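Long-range contacts in 3-hydroxyacyl-CoA dehydrogenase (Archaeoglobus fulgidus, PDB 1ZEJ), which probably works as an NAD-dependent dehydrogenase of the 3-hydroxyacyl-CoA dehydrogenase family, oxidising a hydroxyl group on its substrate: residues L22-I31 and H129-M137; A116-G127 and I142-V153. All blocks are in the same frame, centred on the assembly; numbering follows the deposited sequence. Where two conformers were deposited one is given.

Contact 1. Residues L22-I31 and H129-M137; sequences LMGRGIAIAI and HWMNPPHVM
One face of the Trp130 indole lies against Ile27. CG1 of Ile27 sits 3.6 Å from the centroid of the five-membered ring of Trp130, 5° off its normal, a CH-pi contact. CD1 of Ile27 covers the same face near CD1 of Trp130, and Ile27 CG2 reaches the six-membered ring at CZ2. Ala30 CB meets CZ3 of Trp130 at 3.8 Å, and Ile31 CG1 lies near CH2. The His135 ring takes Ile29 CG2 over one face, 4.0 Å from its centroid. Ile29 CG2 stands anti to the backbone N, which brings this methyl over the imidazole. Pro134 packs directly on the backbone of Gly26, its CB 3.7 Å from Gly26 C. Gly26 has no side chain, and the proline ring lies directly on its backbone. Met23, a selenomethionine, bends at chi2 and chi3 (-56° and -65°). Its CE thereby comes to 3.7 Å from Pro134 CG, and its SE lies by the Asn132 amide. With an alanine in place of Trp130, Ile27 and Ala30 would probably lose the indole they pack on, and a gap would open between helix and strand. No hydrogen bond crosses the contact. Outside it, Asn106 accepts from Trp130 N, and Arg279 of the second subunit bonds to Asn132 O. Helix 22-32 follows the glycine-rich turn of a Rossmann fold. The contact seats it against the end of strand 125-130, where Asn132, a predicted NAD(+) ligand, and His129, predicted to matter for catalysis, are found.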
loop_
_atom_site.group_PDB
_atom_site.type_symbol
_atom_site.label_atom_id
_atom_site.label_comp_id
_atom_site.label_asym_id
_atom_site.label_seq_id
_atom_site.Cartn_x
_atom_site.Cartn_y
_atom_site.Cartn_z
ATOM N N LEU A 22 -14.071 -22.691 1.935
ATOM C CA LEU A 22 -13.921 -21.453 2.703
ATOM C C LEU A 22 -14.571 -20.230 2.022
ATOM O O LEU A 22 -15.303 -19.466 2.660
ATOM C CB LEU A 22 -12.420 -21.186 2.931
ATOM C CG LEU A 22 -12.018 -19.851 3.601
ATOM C CD1 LEU A 22 -12.399 -19.850 5.066
ATOM C CD2 LEU A 22 -10.485 -19.623 3.444
HETATM N N MSE A 23 -14.328 -20.060 0.730
HETATM C CA MSE A 23 -14.781 -18.866 0.069
HETATM C C MSE A 23 -16.318 -18.932 -0.090
HETATM O O MSE A 23 -16.977 -17.959 0.240
HETATM C CB MSE A 23 -14.052 -18.623 -1.259
HETATM C CG MSE A 23 -12.591 -18.201 -1.056
HETATM SE SE MSE A 23 -12.332 -16.590 0.106
HETATM C CE MSE A 23 -13.201 -15.417 -1.056
ATOM N N GLY A 24 -16.855 -20.056 -0.576
ATOM C CA GLY A 24 -18.313 -20.252 -0.739
ATOM C C GLY A 24 -19.080 -20.063 0.548
ATOM O O GLY A 24 -20.083 -19.350 0.604
ATOM N N ARG A 25 -18.573 -20.701 1.595
ATOM C CA ARG A 25 -19.070 -20.586 2.965
ATOM C C ARG A 25 -19.081 -19.119 3.430
ATOM O O ARG A 25 -20.092 -18.622 3.964
ATOM C CB ARG A 25 -18.308 -21.478 3.952
ATOM C CG ARG A 25 -18.025 -20.809 5.281
ATOM C CD ARG A 25 -17.476 -21.784 6.285
ATOM N NE ARG A 25 -16.059 -21.603 6.574
ATOM C CZ ARG A 25 -15.550 -20.596 7.287
ATOM N NH1 ARG A 25 -16.319 -19.620 7.755
ATOM N NH2 ARG A 25 -14.250 -20.558 7.515
ATOM N N GLY A 26 -17.982 -18.400 3.163
ATOM C CA GLY A 26 -17.886 -16.987 3.545
ATOM C C GLY A 26 -18.842 -16.097 2.776
ATOM O O GLY A 26 -19.437 -15.172 3.348
ATOM N N ILE A 27 -18.993 -16.359 1.485
ATOM C CA ILE A 27 -19.924 -15.613 0.628
ATOM C C ILE A 27 -21.370 -15.836 1.123
ATOM O O ILE A 27 -22.161 -14.898 1.213
ATOM C CB ILE A 27 -19.773 -15.997 -0.868
ATOM C CG1 ILE A 27 -18.408 -15.545 -1.454
ATOM C CG2 ILE A 27 -20.908 -15.432 -1.722
ATOM C CD1 ILE A 27 -18.039 -16.275 -2.742
ATOM N N ALA A 28 -21.705 -17.079 1.448
ATOM C CA ALA A 28 -23.033 -17.435 1.976
ATOM C C ALA A 28 -23.318 -16.681 3.292
ATOM O O ALA A 28 -24.400 -16.118 3.442
ATOM C CB ALA A 28 -23.131 -18.939 2.194
ATOM N N ILE A 29 -22.306 -16.565 4.159
ATOM C CA ILE A 29 -22.425 -15.808 5.407
ATOM C C ILE A 29 -22.617 -14.327 5.147
ATOM O O ILE A 29 -23.477 -13.721 5.739
ATOM C CB ILE A 29 -21.229 -16.030 6.349
ATOM C CG1 ILE A 29 -21.185 -17.470 6.820
ATOM C CG2 ILE A 29 -21.247 -15.044 7.514
ATOM C CD1 ILE A 29 -19.870 -17.841 7.492
ATOM N N ALA A 30 -21.850 -13.762 4.240
ATOM C CA ALA A 30 -22.003 -12.350 3.862
ATOM C C ALA A 30 -23.401 -12.044 3.320
ATOM O O ALA A 30 -24.048 -11.076 3.710
ATOM C CB ALA A 30 -20.927 -11.967 2.831
ATOM N N ILE A 31 -23.893 -12.911 2.448
ATOM C CA ILE A 31 -25.168 -12.677 1.808
ATOM C C ILE A 31 -26.391 -12.925 2.751
ATOM O O ILE A 31 -27.419 -12.246 2.641
ATOM C CB ILE A 31 -25.229 -13.544 0.526
ATOM C CG1 ILE A 31 -24.211 -12.987 -0.477
ATOM C CG2 ILE A 31 -26.646 -13.553 -0.078
ATOM C CD1 ILE A 31 -24.091 -13.734 -1.732
ATOM N N HIS A 129 -14.994 -10.834 -7.210
ATOM C CA HIS A 129 -13.820 -11.121 -6.430
ATOM C C HIS A 129 -13.982 -10.580 -5.003
ATOM O O HIS A 129 -13.970 -9.376 -4.754
ATOM C CB HIS A 129 -12.622 -10.506 -7.160
ATOM C CG HIS A 129 -11.315 -10.668 -6.471
ATOM N ND1 HIS A 129 -10.304 -9.734 -6.590
ATOM C CD2 HIS A 129 -10.825 -11.662 -5.679
ATOM C CE1 HIS A 129 -9.265 -10.129 -5.870
ATOM N NE2 HIS A 129 -9.563 -11.291 -5.302
ATOM N N TRP A 130 -14.278 -11.508 -4.103
ATOM C CA TRP A 130 -14.478 -11.231 -2.697
ATOM C C TRP A 130 -13.153 -11.335 -2.024
ATOM O O TRP A 130 -12.296 -12.089 -2.449
ATOM C CB TRP A 130 -15.388 -12.286 -2.066
ATOM C CG TRP A 130 -16.809 -12.315 -2.575
ATOM C CD1 TRP A 130 -17.247 -12.909 -3.723
ATOM C CD2 TRP A 130 -17.968 -11.772 -1.946
ATOM N NE1 TRP A 130 -18.593 -12.771 -3.847
ATOM C CE2 TRP A 130 -19.061 -12.057 -2.776
ATOM C CE3 TRP A 130 -18.188 -11.056 -0.773
ATOM C CZ2 TRP A 130 -20.367 -11.677 -2.457
ATOM C CZ3 TRP A 130 -19.493 -10.691 -0.443
ATOM C CH2 TRP A 130 -20.561 -10.985 -1.288
HETATM N N MSE A 131 -12.976 -10.598 -0.932
HETATM C CA MSE A 131 -11.728 -10.660 -0.167
HETATM C C MSE A 131 -11.948 -11.620 1.012
HETATM O O MSE A 131 -13.036 -12.151 1.212
HETATM C CB MSE A 131 -11.297 -9.263 0.296
HETATM C CG MSE A 131 -11.362 -8.181 -0.760
HETATM SE SE MSE A 131 -10.129 -8.483 -2.246
HETATM C CE MSE A 131 -11.168 -7.744 -3.764
ATOM N N ASN A 132 -10.896 -11.917 1.729
ATOM C CA ASN A 132 -10.937 -12.971 2.728
ATOM C C ASN A 132 -10.829 -12.412 4.123
ATOM O O ASN A 132 -9.811 -11.812 4.430
ATOM C CB ASN A 132 -9.763 -13.935 2.496
ATOM C CG ASN A 132 -9.920 -15.256 3.262
ATOM O OD1 ASN A 132 -11.031 -15.675 3.639
ATOM N ND2 ASN A 132 -8.806 -15.913 3.492
ATOM N N PRO A 133 -11.830 -12.662 4.998
ATOM C CA PRO A 133 -13.119 -13.342 4.762
ATOM C C PRO A 133 -14.159 -12.446 4.111
ATOM O O PRO A 133 -14.219 -11.244 4.456
ATOM C CB PRO A 133 -13.578 -13.736 6.166
ATOM C CG PRO A 133 -12.519 -13.307 7.126
ATOM C CD PRO A 133 -11.663 -12.309 6.410
ATOM N N PRO A 134 -14.960 -13.010 3.162
ATOM C CA PRO A 134 -15.962 -12.263 2.420
ATOM C C PRO A 134 -16.924 -11.479 3.294
ATOM O O PRO A 134 -17.313 -10.400 2.918
ATOM C CB PRO A 134 -16.696 -13.355 1.671
ATOM C CG PRO A 134 -15.691 -14.324 1.415
ATOM C CD PRO A 134 -14.910 -14.404 2.678
ATOM N N HIS A 135 -17.246 -12.002 4.472
ATOM C CA HIS A 135 -18.229 -11.408 5.347
ATOM C C HIS A 135 -17.627 -10.364 6.251
ATOM O O HIS A 135 -18.358 -9.706 6.977
ATOM C CB HIS A 135 -18.927 -12.465 6.233
ATOM C CG HIS A 135 -18.011 -13.528 6.762
ATOM N ND1 HIS A 135 -17.756 -13.694 8.102
ATOM C CD2 HIS A 135 -17.313 -14.504 6.119
ATOM C CE1 HIS A 135 -16.927 -14.710 8.271
ATOM N NE2 HIS A 135 -16.642 -15.221 7.083
ATOM N N VAL A 136 -16.304 -10.219 6.243
ATOM C CA VAL A 136 -15.651 -9.185 7.030
ATOM C C VAL A 136 -15.145 -8.015 6.183
ATOM O O VAL A 136 -15.337 -6.838 6.516
ATOM C CB VAL A 136 -14.493 -9.837 7.828
ATOM C CG1 VAL A 136 -13.612 -8.787 8.531
ATOM C CG2 VAL A 136 -15.070 -10.886 8.826
HETATM N N MSE A 137 -14.413 -8.353 5.134
HETATM C CA MSE A 137 -13.650 -7.381 4.363
HETATM C C MSE A 137 -14.642 -6.642 3.453
HETATM O O MSE A 137 -15.437 -7.277 2.796
HETATM C CB MSE A 137 -12.597 -8.086 3.505
HETATM C CG MSE A 137 -11.553 -8.816 4.296
HETATM SE SE MSE A 137 -10.668 -7.745 5.573
HETATM C CE MSE A 137 -9.450 -6.846 4.452
#

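Contact 2. Residues A116-G127 and I142-V153; sequences AERLDSPSRFLG and IVISRFTDSKTV
A beta hairpin of strands 125-130 and 139-144 forms the core of this contact, within the sheet of the NAD-binding domain. Gly127 and Val143 are an antiparallel hydrogen-bonded pair. Their two backbone bonds, Gly127 N to Val143 O and Val143 N to Gly127 O, are both 2.8 Å. On the side away from the hairpin turn, residues 122-124 and 145-149 stay in touch as turns and loop. Leu126 fills the angle between strand 139-144 and helix 150-162: its CD1 touches Ile142 CG2 at 3.7 Å, and also Thr152 CG2 and Val153. The loops are joined by polar groups. Thr148 OG1, anti to its carbonyl carbon (chi1 -52°), is turned to Phe125 O and donates to it at 2.8 Å, nearly in line with the carbonyl; it also accepts from Ser145 N. Asp149 N donates almost straight (172°) to a lone pair of Ser123 O. Asp149 is also the N-cap of helix 150-162; its OD1 accepts from Thr152 N. A water bridges Pro122 O, Phe125 O and Ser145 OG. Ser145 OG donates to this water and accepts from Phe147 N, the bond of an ST turn. The Phe147 side chain packs against Pro122 and Ala116, with Ala116 CB 3.5 Å from its CD2. CE2 of Phe147 also lies over the centre of the Arg146 guanidinium. Arg146 in turn makes a salt bridge with Glu117, whose second oxygen holds Arg118 weakly. In that bridge Arg146 NH2 meets Glu117 OE1 at 3.2 Å, with the oxygen in the guanidinium plane and the carboxylate turned 89° to it.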
loop_
_atom_site.group_PDB
_atom_site.type_symbol
_atom_site.label_atom_id
_atom_site.label_comp_id
_atom_site.label_asym_id
_atom_site.label_seq_id
_atom_site.Cartn_x
_atom_site.Cartn_y
_atom_site.Cartn_z
ATOM N N ALA A 116 -15.670 -16.783 -19.986
ATOM C CA ALA A 116 -16.810 -16.258 -20.735
ATOM C C ALA A 116 -16.875 -16.777 -22.136
ATOM O O ALA A 116 -17.935 -17.025 -22.655
ATOM C CB ALA A 116 -16.725 -14.751 -20.787
ATOM N N GLU A 117 -15.740 -16.919 -22.785
ATOM C CA GLU A 117 -15.754 -17.359 -24.177
ATOM C C GLU A 117 -16.161 -18.837 -24.328
ATOM O O GLU A 117 -16.432 -19.288 -25.448
ATOM C CB GLU A 117 -14.436 -17.021 -24.872
ATOM C CG GLU A 117 -13.247 -17.783 -24.449
ATOM C CD GLU A 117 -11.961 -17.266 -25.127
ATOM O OE1 GLU A 117 -11.904 -16.117 -25.638
ATOM O OE2 GLU A 117 -10.980 -18.007 -25.069
ATOM N N ARG A 118 -16.234 -19.577 -23.203
ATOM C CA ARG A 118 -16.639 -20.965 -23.232
ATOM C C ARG A 118 -18.094 -21.184 -22.763
ATOM O O ARG A 118 -18.576 -22.318 -22.741
ATOM C CB ARG A 118 -15.640 -21.778 -22.416
ATOM C CG ARG A 118 -14.316 -21.872 -23.104
ATOM C CD ARG A 118 -13.188 -22.208 -22.151
ATOM N NE ARG A 118 -11.933 -22.448 -22.867
ATOM C CZ ARG A 118 -11.095 -21.506 -23.319
ATOM N NH1 ARG A 118 -11.316 -20.183 -23.148
ATOM N NH2 ARG A 118 -9.998 -21.908 -23.959
ATOM N N LEU A 119 -18.791 -20.102 -22.448
ATOM C CA LEU A 119 -20.200 -20.144 -22.071
ATOM C C LEU A 119 -21.105 -19.874 -23.267
ATOM O O LEU A 119 -20.739 -19.173 -24.214
ATOM C CB LEU A 119 -20.524 -19.103 -20.971
ATOM C CG LEU A 119 -19.675 -19.148 -19.720
ATOM C CD1 LEU A 119 -20.207 -18.110 -18.777
ATOM C CD2 LEU A 119 -19.656 -20.552 -19.045
ATOM N N ASP A 120 -22.311 -20.403 -23.169
ATOM C CA ASP A 120 -23.360 -20.155 -24.173
ATOM C C ASP A 120 -23.924 -18.742 -24.091
ATOM O O ASP A 120 -24.269 -18.161 -25.100
ATOM C CB ASP A 120 -24.493 -21.160 -23.933
ATOM C CG ASP A 120 -25.403 -21.332 -25.124
ATOM O OD1 ASP A 120 -24.916 -21.734 -26.209
ATOM O OD2 ASP A 120 -26.621 -21.130 -24.959
ATOM N N SER A 121 -24.021 -18.182 -22.892
ATOM C CA SER A 121 -24.671 -16.873 -22.731
ATOM C C SER A 121 -23.831 -15.939 -21.841
ATOM O O SER A 121 -24.215 -15.579 -20.697
ATOM C CB SER A 121 -26.096 -17.093 -22.179
ATOM O OG SER A 121 -26.062 -18.039 -21.074
ATOM N N PRO A 122 -22.688 -15.512 -22.371
ATOM C CA PRO A 122 -21.748 -14.767 -21.522
ATOM C C PRO A 122 -22.147 -13.307 -21.211
ATOM O O PRO A 122 -21.446 -12.653 -20.431
ATOM C CB PRO A 122 -20.456 -14.861 -22.319
ATOM C CG PRO A 122 -20.888 -14.869 -23.687
ATOM C CD PRO A 122 -22.151 -15.674 -23.734
ATOM N N SER A 123 -23.217 -12.788 -21.829
ATOM C CA SER A 123 -23.610 -11.420 -21.534
ATOM C C SER A 123 -23.994 -11.203 -20.072
ATOM O O SER A 123 -23.896 -10.074 -19.585
ATOM C CB SER A 123 -24.721 -10.907 -22.432
ATOM O OG SER A 123 -25.838 -11.715 -22.330
ATOM N N ARG A 124 -24.401 -12.271 -19.377
ATOM C CA ARG A 124 -24.817 -12.167 -17.971
ATOM C C ARG A 124 -23.856 -12.882 -17.028
ATOM O O ARG A 124 -24.196 -13.200 -15.904
ATOM C CB ARG A 124 -26.278 -12.624 -17.788
ATOM C CG ARG A 124 -26.586 -13.976 -18.366
ATOM C CD ARG A 124 -25.824 -15.156 -17.745
ATOM N NE ARG A 124 -26.304 -16.356 -18.397
ATOM C CZ ARG A 124 -27.281 -17.135 -17.942
ATOM N NH1 ARG A 124 -27.780 -16.974 -16.740
ATOM N NH2 ARG A 124 -27.705 -18.129 -18.675
ATOM N N PHE A 125 -22.614 -13.063 -17.479
ATOM C CA PHE A 125 -21.554 -13.658 -16.687
ATOM C C PHE A 125 -20.543 -12.562 -16.353
ATOM O O PHE A 125 -20.194 -11.709 -17.209
ATOM C CB PHE A 125 -20.788 -14.736 -17.474
ATOM C CG PHE A 125 -19.544 -15.217 -16.758
ATOM C CD1 PHE A 125 -19.653 -15.952 -15.607
ATOM C CD2 PHE A 125 -18.273 -14.879 -17.219
ATOM C CE1 PHE A 125 -18.527 -16.353 -14.895
ATOM C CE2 PHE A 125 -17.140 -15.286 -16.545
ATOM C CZ PHE A 125 -17.275 -16.059 -15.363
ATOM N N LEU A 126 -20.065 -12.603 -15.124
ATOM C CA LEU A 126 -18.975 -11.736 -14.726
ATOM C C LEU A 126 -18.243 -12.322 -13.535
ATOM O O LEU A 126 -18.703 -13.295 -12.915
ATOM C CB LEU A 126 -19.524 -10.340 -14.492
ATOM C CG LEU A 126 -20.183 -9.769 -13.243
ATOM C CD1 LEU A 126 -21.128 -8.610 -13.569
ATOM C CD2 LEU A 126 -20.716 -10.708 -12.244
ATOM N N GLY A 127 -17.117 -11.730 -13.209
ATOM C CA GLY A 127 -16.317 -12.176 -12.071
ATOM C C GLY A 127 -16.749 -11.320 -10.900
ATOM O O GLY A 127 -16.991 -10.115 -11.051
ATOM N N ILE A 142 -15.913 -6.262 -9.031
ATOM C CA ILE A 142 -16.576 -6.918 -10.153
ATOM C C ILE A 142 -15.622 -6.859 -11.305
ATOM O O ILE A 142 -15.159 -5.762 -11.641
ATOM C CB ILE A 142 -17.864 -6.192 -10.512
ATOM C CG1 ILE A 142 -18.866 -6.333 -9.344
ATOM C CG2 ILE A 142 -18.410 -6.678 -11.869
ATOM C CD1 ILE A 142 -20.110 -5.543 -9.489
ATOM N N VAL A 143 -15.346 -8.010 -11.918
ATOM C CA VAL A 143 -14.386 -8.073 -12.998
ATOM C C VAL A 143 -15.157 -8.526 -14.231
ATOM O O VAL A 143 -15.635 -9.648 -14.284
ATOM C CB VAL A 143 -13.245 -9.018 -12.669
ATOM C CG1 VAL A 143 -12.179 -8.979 -13.771
ATOM C CG2 VAL A 143 -12.608 -8.653 -11.332
ATOM N N ILE A 144 -15.292 -7.631 -15.194
ATOM C CA ILE A 144 -16.092 -7.910 -16.358
ATOM C C ILE A 144 -15.283 -8.458 -17.543
ATOM O O ILE A 144 -14.106 -8.153 -17.735
ATOM C CB ILE A 144 -16.977 -6.714 -16.742
ATOM C CG1 ILE A 144 -16.191 -5.554 -17.332
ATOM C CG2 ILE A 144 -17.780 -6.245 -15.508
ATOM C CD1 ILE A 144 -17.057 -4.619 -18.092
ATOM N N SER A 145 -15.937 -9.281 -18.337
ATOM C CA SER A 145 -15.342 -9.753 -19.570
ATOM C C SER A 145 -15.733 -8.791 -20.683
ATOM O O SER A 145 -16.562 -7.896 -20.464
ATOM C CB SER A 145 -15.813 -11.150 -19.867
ATOM O OG SER A 145 -17.093 -11.168 -20.486
ATOM N N ARG A 146 -15.175 -9.010 -21.878
ATOM C CA ARG A 146 -15.625 -8.260 -23.093
ATOM C C ARG A 146 -17.063 -8.544 -23.489
ATOM O O ARG A 146 -17.641 -7.796 -24.232
ATOM C CB ARG A 146 -14.700 -8.521 -24.279
ATOM C CG ARG A 146 -14.594 -9.946 -24.760
ATOM C CD ARG A 146 -13.390 -10.061 -25.693
ATOM N NE ARG A 146 -13.471 -11.251 -26.524
ATOM C CZ ARG A 146 -13.032 -12.451 -26.159
ATOM N NH1 ARG A 146 -12.514 -12.652 -24.947
ATOM N NH2 ARG A 146 -13.148 -13.466 -26.995
ATOM N N PHE A 147 -17.661 -9.580 -22.928
ATOM C CA PHE A 147 -19.037 -9.955 -23.231
ATOM C C PHE A 147 -20.076 -9.392 -22.296
ATOM O O PHE A 147 -21.233 -9.312 -22.641
ATOM C CB PHE A 147 -19.206 -11.467 -23.204
ATOM C CG PHE A 147 -18.270 -12.232 -24.112
ATOM C CD1 PHE A 147 -18.635 -12.549 -25.399
ATOM C CD2 PHE A 147 -17.042 -12.714 -23.633
ATOM C CE1 PHE A 147 -17.766 -13.278 -26.237
ATOM C CE2 PHE A 147 -16.184 -13.467 -24.468
ATOM C CZ PHE A 147 -16.554 -13.744 -25.759
ATOM N N THR A 148 -19.691 -9.115 -21.064
ATOM C CA THR A 148 -20.612 -8.768 -20.011
ATOM C C THR A 148 -21.409 -7.519 -20.413
ATOM O O THR A 148 -20.832 -6.486 -20.837
ATOM C CB THR A 148 -19.854 -8.458 -18.692
ATOM O OG1 THR A 148 -18.929 -9.512 -18.335
ATOM C CG2 THR A 148 -20.857 -8.233 -17.578
ATOM N N ASP A 149 -22.716 -7.562 -20.255
ATOM C CA ASP A 149 -23.509 -6.352 -20.550
ATOM C C ASP A 149 -23.657 -5.432 -19.355
ATOM O O ASP A 149 -23.423 -5.823 -18.215
ATOM C CB ASP A 149 -24.846 -6.706 -21.178
ATOM C CG ASP A 149 -25.734 -7.489 -20.282
ATOM O OD1 ASP A 149 -25.589 -7.420 -19.046
ATOM O OD2 ASP A 149 -26.637 -8.153 -20.838
ATOM N N SER A 150 -24.036 -4.192 -19.617
ATOM C CA SER A 150 -24.114 -3.166 -18.579
ATOM C C SER A 150 -25.183 -3.427 -17.518
ATOM O O SER A 150 -25.007 -3.068 -16.350
ATOM C CB SER A 150 -24.486 -1.816 -19.206
ATOM O OG SER A 150 -24.855 -0.902 -18.186
ATOM N N LYS A 151 -26.286 -3.990 -17.960
ATOM C CA LYS A 151 -27.411 -4.337 -17.084
ATOM C C LYS A 151 -27.015 -5.339 -16.019
ATOM O O LYS A 151 -27.452 -5.208 -14.863
ATOM C CB LYS A 151 -28.564 -4.892 -17.924
ATOM C CG LYS A 151 -29.519 -5.810 -17.238
ATOM N N THR A 152 -26.208 -6.323 -16.420
ATOM C CA THR A 152 -25.715 -7.337 -15.495
ATOM C C THR A 152 -24.768 -6.714 -14.472
ATOM O O THR A 152 -24.876 -6.986 -13.283
ATOM C CB THR A 152 -25.009 -8.483 -16.219
ATOM O OG1 THR A 152 -25.919 -9.065 -17.144
ATOM C CG2 THR A 152 -24.540 -9.553 -15.220
ATOM N N VAL A 153 -23.863 -5.857 -14.928
ATOM C CA VAL A 153 -23.020 -5.151 -14.007
ATOM C C VAL A 153 -23.796 -4.317 -13.003
ATOM O O VAL A 153 -23.518 -4.380 -11.802
ATOM C CB VAL A 153 -21.999 -4.244 -14.731
ATOM C CG1 VAL A 153 -21.084 -3.609 -13.710
ATOM C CG2 VAL A 153 -21.220 -5.057 -15.744
HETATM O O HOH W 1 -10.176 -14.700 -23.881
HETATM O O HOH W 2 -18.883 -12.579 -19.570
#

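Overall arrangement
From the N terminus, the chain enters helix 22-32 soon after strand 14-18, and this helix is the first partner of contact 1. It then runs through the parallel strands and helices of the domain before 116-127 begins contact 2. Strand 125-130 leads straight into 129-137, which closes the long loop of contact 1. The chain turns back along strand 139-144. There the segment 142-153 closes the much shorter loop of contact 2. The two loops therefore cross. Their centres are 21 Å apart. Both use strand 125-130: contact 1 ties its end to the first helix, and contact 2 ties its start to strand 139-144 and helix 150-162.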